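Local coordinates for hypothetical protein AF0941 (Archaeoglobus fulgidus, PDB 1YOZ) that is of unknown function but folds as a compact, all-alpha member of the AF0941-like family, at residues D31-C43 with K95-I109. Sequence-based numbering, arbitrary orientation.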
loop_
_atom_site.group_PDB
_atom_site.type_symbol
_atom_site.label_atom_id
_atom_site.label_comp_id
_atom_site.label_asym_id
_atom_site.label_seq_id
_atom_site.Cartn_x
_atom_site.Cartn_y
_atom_site.Cartn_z
ATOM N N ASP B 31 19.652 0.797 5.515
ATOM C CA ASP B 31 20.806 0.693 4.635
ATOM C C ASP B 31 20.309 0.611 3.195
ATOM O O ASP B 31 19.655 -0.348 2.838
ATOM C CB ASP B 31 21.643 -0.536 4.984
ATOM C CG ASP B 31 22.872 -0.656 4.107
ATOM O OD1 ASP B 31 23.967 -0.222 4.503
ATOM O OD2 ASP B 31 22.740 -1.159 2.985
ATOM N N GLN B 32 20.593 1.647 2.385
ATOM C CA GLN B 32 20.057 1.715 1.015
ATOM C C GLN B 32 20.446 0.557 0.117
ATOM O O GLN B 32 19.672 0.174 -0.770
ATOM C CB GLN B 32 20.327 3.063 0.323
ATOM C CG GLN B 32 21.803 3.450 0.144
ATOM C CD GLN B 32 21.965 4.694 -0.742
ATOM O OE1 GLN B 32 21.054 5.558 -0.856
ATOM N NE2 GLN B 32 23.131 4.797 -1.376
ATOM N N LYS B 33 21.615 -0.024 0.340
ATOM C CA LYS B 33 21.936 -1.271 -0.347
ATOM C C LYS B 33 20.964 -2.375 0.023
ATOM O O LYS B 33 20.503 -3.127 -0.845
ATOM C CB LYS B 33 23.385 -1.735 -0.064
ATOM C CG LYS B 33 23.888 -2.871 -0.995
ATOM C CD LYS B 33 23.967 -2.448 -2.511
ATOM C CE LYS B 33 22.722 -2.848 -3.357
ATOM N NZ LYS B 33 22.714 -2.145 -4.727
ATOM N N ASN B 34 20.649 -2.513 1.316
ATOM C CA ASN B 34 19.710 -3.600 1.723
ATOM C C ASN B 34 18.304 -3.327 1.135
ATOM O O ASN B 34 17.555 -4.234 0.790
ATOM C CB ASN B 34 19.585 -3.677 3.263
ATOM C CG ASN B 34 20.854 -4.209 3.949
ATOM O OD1 ASN B 34 21.732 -4.768 3.298
ATOM N ND2 ASN B 34 20.944 -4.017 5.274
ATOM N N ILE B 35 17.952 -2.049 1.095
ATOM C CA ILE B 35 16.655 -1.613 0.541
ATOM C C ILE B 35 16.547 -2.076 -0.908
ATOM O O ILE B 35 15.638 -2.829 -1.265
ATOM C CB ILE B 35 16.455 -0.076 0.694
ATOM C CG1 ILE B 35 16.415 0.298 2.176
ATOM C CG2 ILE B 35 15.151 0.405 0.023
ATOM C CD1 ILE B 35 16.087 1.772 2.438
ATOM N N PHE B 36 17.521 -1.700 -1.733
ATOM C CA PHE B 36 17.506 -2.142 -3.132
ATOM C C PHE B 36 17.404 -3.670 -3.221
ATOM O O PHE B 36 16.529 -4.204 -3.896
ATOM C CB PHE B 36 18.738 -1.588 -3.848
ATOM C CG PHE B 36 18.607 -1.488 -5.362
ATOM C CD1 PHE B 36 19.283 -0.464 -6.043
ATOM C CD2 PHE B 36 17.868 -2.413 -6.100
ATOM C CE1 PHE B 36 19.208 -0.349 -7.447
ATOM C CE2 PHE B 36 17.796 -2.328 -7.488
ATOM C CZ PHE B 36 18.467 -1.290 -8.171
ATOM N N GLU B 37 18.239 -4.411 -2.480
ATOM C CA GLU B 37 18.142 -5.884 -2.527
ATOM C C GLU B 37 16.786 -6.446 -2.087
ATOM O O GLU B 37 16.290 -7.416 -2.667
ATOM C CB GLU B 37 19.334 -6.550 -1.786
ATOM C CG GLU B 37 19.310 -8.072 -1.846
ATOM C CD GLU B 37 20.360 -8.700 -0.898
ATOM O OE1 GLU B 37 21.480 -8.110 -0.790
ATOM O OE2 GLU B 37 20.061 -9.763 -0.266
ATOM N N MET B 38 16.141 -5.797 -1.107
ATOM C CA MET B 38 14.812 -6.172 -0.625
ATOM C C MET B 38 13.767 -6.057 -1.726
ATOM O O MET B 38 13.008 -6.968 -1.928
ATOM C CB MET B 38 14.382 -5.231 0.533
ATOM C CG MET B 38 13.765 -5.913 1.731
ATOM S SD MET B 38 13.342 -4.776 3.038
ATOM C CE MET B 38 14.882 -4.100 3.397
ATOM N N PHE B 39 13.718 -4.912 -2.429
ATOM C CA PHE B 39 12.812 -4.798 -3.578
ATOM C C PHE B 39 13.169 -5.764 -4.700
ATOM O O PHE B 39 12.267 -6.279 -5.354
ATOM C CB PHE B 39 12.710 -3.348 -4.103
ATOM C CG PHE B 39 11.954 -2.439 -3.175
ATOM C CD1 PHE B 39 10.557 -2.371 -3.236
ATOM C CD2 PHE B 39 12.620 -1.684 -2.243
ATOM C CE1 PHE B 39 9.841 -1.532 -2.384
ATOM C CE2 PHE B 39 11.911 -0.820 -1.371
ATOM C CZ PHE B 39 10.532 -0.769 -1.438
ATOM N N ARG B 40 14.467 -5.983 -4.961
ATOM C CA ARG B 40 14.830 -7.042 -5.948
ATOM C C ARG B 40 14.264 -8.401 -5.512
ATOM O O ARG B 40 13.693 -9.127 -6.348
ATOM C CB ARG B 40 16.354 -7.220 -6.142
ATOM C CG ARG B 40 17.071 -6.122 -6.853
ATOM C CD ARG B 40 18.582 -6.479 -7.001
ATOM N NE ARG B 40 19.339 -5.250 -7.241
ATOM C CZ ARG B 40 20.145 -4.650 -6.366
ATOM N NH1 ARG B 40 20.343 -5.157 -5.154
ATOM N NH2 ARG B 40 20.785 -3.543 -6.720
ATOM N N SER B 41 14.438 -8.765 -4.226
ATOM C CA SER B 41 13.907 -10.041 -3.777
ATOM C C SER B 41 12.400 -10.125 -3.855
ATOM O O SER B 41 11.865 -11.196 -4.123
ATOM C CB SER B 41 14.350 -10.441 -2.359
ATOM O OG SER B 41 14.354 -9.334 -1.492
ATOM N N ASP B 42 11.715 -9.001 -3.576
ATOM C CA ASP B 42 10.271 -8.924 -3.731
ATOM C C ASP B 42 9.827 -9.176 -5.158
ATOM O O ASP B 42 8.882 -9.942 -5.379
ATOM C CB ASP B 42 9.750 -7.541 -3.295
ATOM C CG ASP B 42 9.643 -7.405 -1.781
ATOM O OD1 ASP B 42 9.890 -8.409 -1.029
ATOM O OD2 ASP B 42 9.293 -6.285 -1.345
ATOM N N CYS B 43 10.472 -8.521 -6.126
ATOM C CA CYS B 43 10.106 -8.757 -7.548
ATOM C C CYS B 43 10.184 -10.241 -7.877
ATOM O O CYS B 43 9.310 -10.789 -8.559
ATOM C CB CYS B 43 11.050 -8.010 -8.452
ATOM S SG CYS B 43 10.690 -6.206 -8.425
ATOM N N LYS B 95 22.033 7.339 8.607
ATOM C CA LYS B 95 21.913 6.828 7.228
ATOM C C LYS B 95 20.976 7.775 6.478
ATOM O O LYS B 95 20.105 8.420 7.090
ATOM C CB LYS B 95 21.284 5.438 7.212
ATOM C CG LYS B 95 22.056 4.338 7.937
ATOM C CD LYS B 95 22.001 3.109 7.100
ATOM C CE LYS B 95 22.495 1.862 7.784
ATOM N NZ LYS B 95 23.563 2.078 8.795
ATOM N N LYS B 96 21.158 7.845 5.162
ATOM C CA LYS B 96 20.253 8.569 4.252
ATOM C C LYS B 96 20.035 7.788 2.939
ATOM O O LYS B 96 20.740 6.822 2.644
ATOM C CB LYS B 96 20.762 9.989 3.981
ATOM C CG LYS B 96 22.267 10.066 3.868
ATOM C CD LYS B 96 22.787 11.487 3.588
ATOM C CE LYS B 96 22.519 11.899 2.100
ATOM N NZ LYS B 96 22.898 10.852 1.040
ATOM N N LEU B 97 19.027 8.205 2.169
ATOM C CA LEU B 97 18.615 7.460 0.978
ATOM C C LEU B 97 18.854 8.354 -0.232
ATOM O O LEU B 97 18.221 9.396 -0.353
ATOM C CB LEU B 97 17.128 7.108 1.077
ATOM C CG LEU B 97 16.368 6.350 -0.026
ATOM C CD1 LEU B 97 16.976 4.992 -0.392
ATOM C CD2 LEU B 97 14.907 6.207 0.380
ATOM N N ASP B 98 19.775 7.961 -1.100
ATOM C CA ASP B 98 20.061 8.738 -2.321
ATOM C C ASP B 98 18.844 8.798 -3.278
ATOM O O ASP B 98 18.290 7.761 -3.626
ATOM C CB ASP B 98 21.242 8.107 -3.069
ATOM C CG ASP B 98 22.547 8.276 -2.341
ATOM O OD1 ASP B 98 22.621 9.200 -1.494
ATOM O OD2 ASP B 98 23.506 7.503 -2.625
ATOM N N PRO B 99 18.410 10.014 -3.679
ATOM C CA PRO B 99 17.437 10.129 -4.772
ATOM C C PRO B 99 17.743 9.249 -5.976
ATOM O O PRO B 99 16.821 8.664 -6.573
ATOM C CB PRO B 99 17.505 11.614 -5.156
ATOM C CG PRO B 99 17.799 12.316 -3.792
ATOM C CD PRO B 99 18.745 11.326 -3.082
ATOM N N GLU B 100 19.024 9.136 -6.326
ATOM C CA GLU B 100 19.423 8.275 -7.441
ATOM C C GLU B 100 19.074 6.820 -7.152
ATOM O O GLU B 100 18.779 6.063 -8.066
ATOM C CB GLU B 100 20.923 8.408 -7.752
ATOM C CG GLU B 100 21.421 9.832 -7.962
ATOM C CD GLU B 100 21.358 10.722 -6.696
ATOM O OE1 GLU B 100 21.673 10.230 -5.576
ATOM O OE2 GLU B 100 20.981 11.920 -6.831
ATOM N N VAL B 101 19.145 6.402 -5.881
ATOM C CA VAL B 101 18.878 4.985 -5.561
ATOM C C VAL B 101 17.358 4.699 -5.714
ATOM O O VAL B 101 16.952 3.728 -6.336
ATOM C CB VAL B 101 19.506 4.558 -4.190
ATOM C CG1 VAL B 101 18.961 3.143 -3.706
ATOM C CG2 VAL B 101 21.011 4.517 -4.327
ATOM N N ILE B 102 16.537 5.589 -5.180
ATOM C CA ILE B 102 15.090 5.565 -5.432
ATOM C C ILE B 102 14.801 5.396 -6.913
ATOM O O ILE B 102 14.065 4.488 -7.291
ATOM C CB ILE B 102 14.370 6.795 -4.829
ATOM C CG1 ILE B 102 14.597 6.818 -3.321
ATOM C CG2 ILE B 102 12.841 6.814 -5.167
ATOM C CD1 ILE B 102 13.985 7.965 -2.600
ATOM N N ASN B 103 15.379 6.268 -7.750
ATOM C CA ASN B 103 15.201 6.148 -9.205
ATOM C C ASN B 103 15.607 4.788 -9.731
ATOM O O ASN B 103 14.900 4.234 -10.563
ATOM C CB ASN B 103 15.879 7.291 -10.011
ATOM C CG ASN B 103 15.471 8.668 -9.514
ATOM O OD1 ASN B 103 14.471 8.810 -8.827
ATOM N ND2 ASN B 103 16.251 9.694 -9.860
ATOM N N GLU B 104 16.750 4.256 -9.285
ATOM C CA GLU B 104 17.223 2.978 -9.840
ATOM C C GLU B 104 16.342 1.798 -9.420
ATOM O O GLU B 104 16.223 0.850 -10.164
ATOM C CB GLU B 104 18.657 2.667 -9.432
ATOM C CG GLU B 104 19.725 3.471 -10.170
ATOM C CD GLU B 104 20.949 3.739 -9.297
ATOM O OE1 GLU B 104 21.258 2.900 -8.406
ATOM O OE2 GLU B 104 21.607 4.794 -9.512
ATOM N N ILE B 105 15.782 1.845 -8.209
ATOM C CA ILE B 105 14.841 0.771 -7.739
ATOM C C ILE B 105 13.573 0.794 -8.613
ATOM O O ILE B 105 13.150 -0.228 -9.139
ATOM C CB ILE B 105 14.490 0.962 -6.243
ATOM C CG1 ILE B 105 15.720 0.744 -5.335
ATOM C CG2 ILE B 105 13.434 -0.014 -5.800
ATOM C CD1 ILE B 105 15.525 1.306 -3.896
ATOM N N ALA B 106 12.993 1.986 -8.808
ATOM C CA ALA B 106 11.765 2.134 -9.648
ATOM C C ALA B 106 12.027 1.589 -11.018
ATOM O O ALA B 106 11.226 0.831 -11.591
ATOM C CB ALA B 106 11.356 3.589 -9.765
ATOM N N LEU B 107 13.160 2.022 -11.568
ATOM C CA LEU B 107 13.563 1.624 -12.896
ATOM C C LEU B 107 13.777 0.109 -12.965
ATOM O O LEU B 107 13.398 -0.532 -13.944
ATOM C CB LEU B 107 14.824 2.415 -13.323
ATOM C CG LEU B 107 14.589 3.824 -13.918
ATOM C CD1 LEU B 107 15.952 4.538 -14.191
ATOM C CD2 LEU B 107 13.717 3.795 -15.169
ATOM N N TYR B 108 14.398 -0.464 -11.939
ATOM C CA TYR B 108 14.533 -1.943 -11.851
ATOM C C TYR B 108 13.172 -2.668 -11.865
ATOM O O TYR B 108 12.995 -3.701 -12.524
ATOM C CB TYR B 108 15.341 -2.359 -10.589
ATOM C CG TYR B 108 15.533 -3.853 -10.453
ATOM C CD1 TYR B 108 16.733 -4.461 -10.850
ATOM C CD2 TYR B 108 14.518 -4.668 -9.945
ATOM C CE1 TYR B 108 16.905 -5.827 -10.754
ATOM C CE2 TYR B 108 14.679 -6.036 -9.827
ATOM C CZ TYR B 108 15.886 -6.627 -10.224
ATOM O OH TYR B 108 16.044 -8.018 -10.123
ATOM N N ILE B 109 12.208 -2.150 -11.118
ATOM C CA ILE B 109 10.850 -2.773 -11.072
ATOM C C ILE B 109 10.212 -2.646 -12.457
ATOM O O ILE B 109 9.556 -3.575 -13.000
ATOM C CB ILE B 109 9.937 -2.090 -9.976
ATOM C CG1 ILE B 109 10.449 -2.408 -8.548
ATOM C CG2 ILE B 109 8.478 -2.488 -10.164
ATOM C CD1 ILE B 109 9.970 -1.477 -7.447
HETATM O O HOH W 1 21.233 4.364 3.521
HETATM O O HOH W 2 14.440 -9.680 -8.923
#
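F36 reaches from helix 32-51 into a pocket on helix 99-113, a knob among V101, E104, I105 and Y108, and illustrates how one ring can key two helices whose segments 32-43 and 99-109 run nearly parallel, 11° apart. With CG anti to the backbone N (chi1 -157°), the ring lies against I105, whose CG1 stands over one face, 3.8 Å from the ring centroid. R40 NH2, from the same helix as F36, lies over the centre of the opposite face. Toward Y108 the phenyl presents its edge, an offset edge-to-face pair with planes at 81° and centroids 6.0 Å apart. The tyrosine face in turn receives the aliphatic part of R40, CG lying 3.6 Å from Y108 CZ, while a water joins Y108 OH to R40 O. Deeper in, I105 CG2 meets F39 CB at 3.8 Å, and both side chains also touch V71 of helix 57-73.

At the N-terminal end the chemistry turns polar. The side chain of Q32, extended beyond CG, grips D98 twice: OE1 accepts from D98 N at 2.7 Å, nearly straight, and NE2 donates to D98 OD2 at 3.0 Å from above the carboxylate plane. Were Q32 an alanine, D98 N would probably be left without this acceptor and OD2 without its amide donor, though the K96 salt bridge to OD1 would remain. The contact thus combines an apolar knob-into-hole fit round F36 with two directional bonds near the helix N-termini.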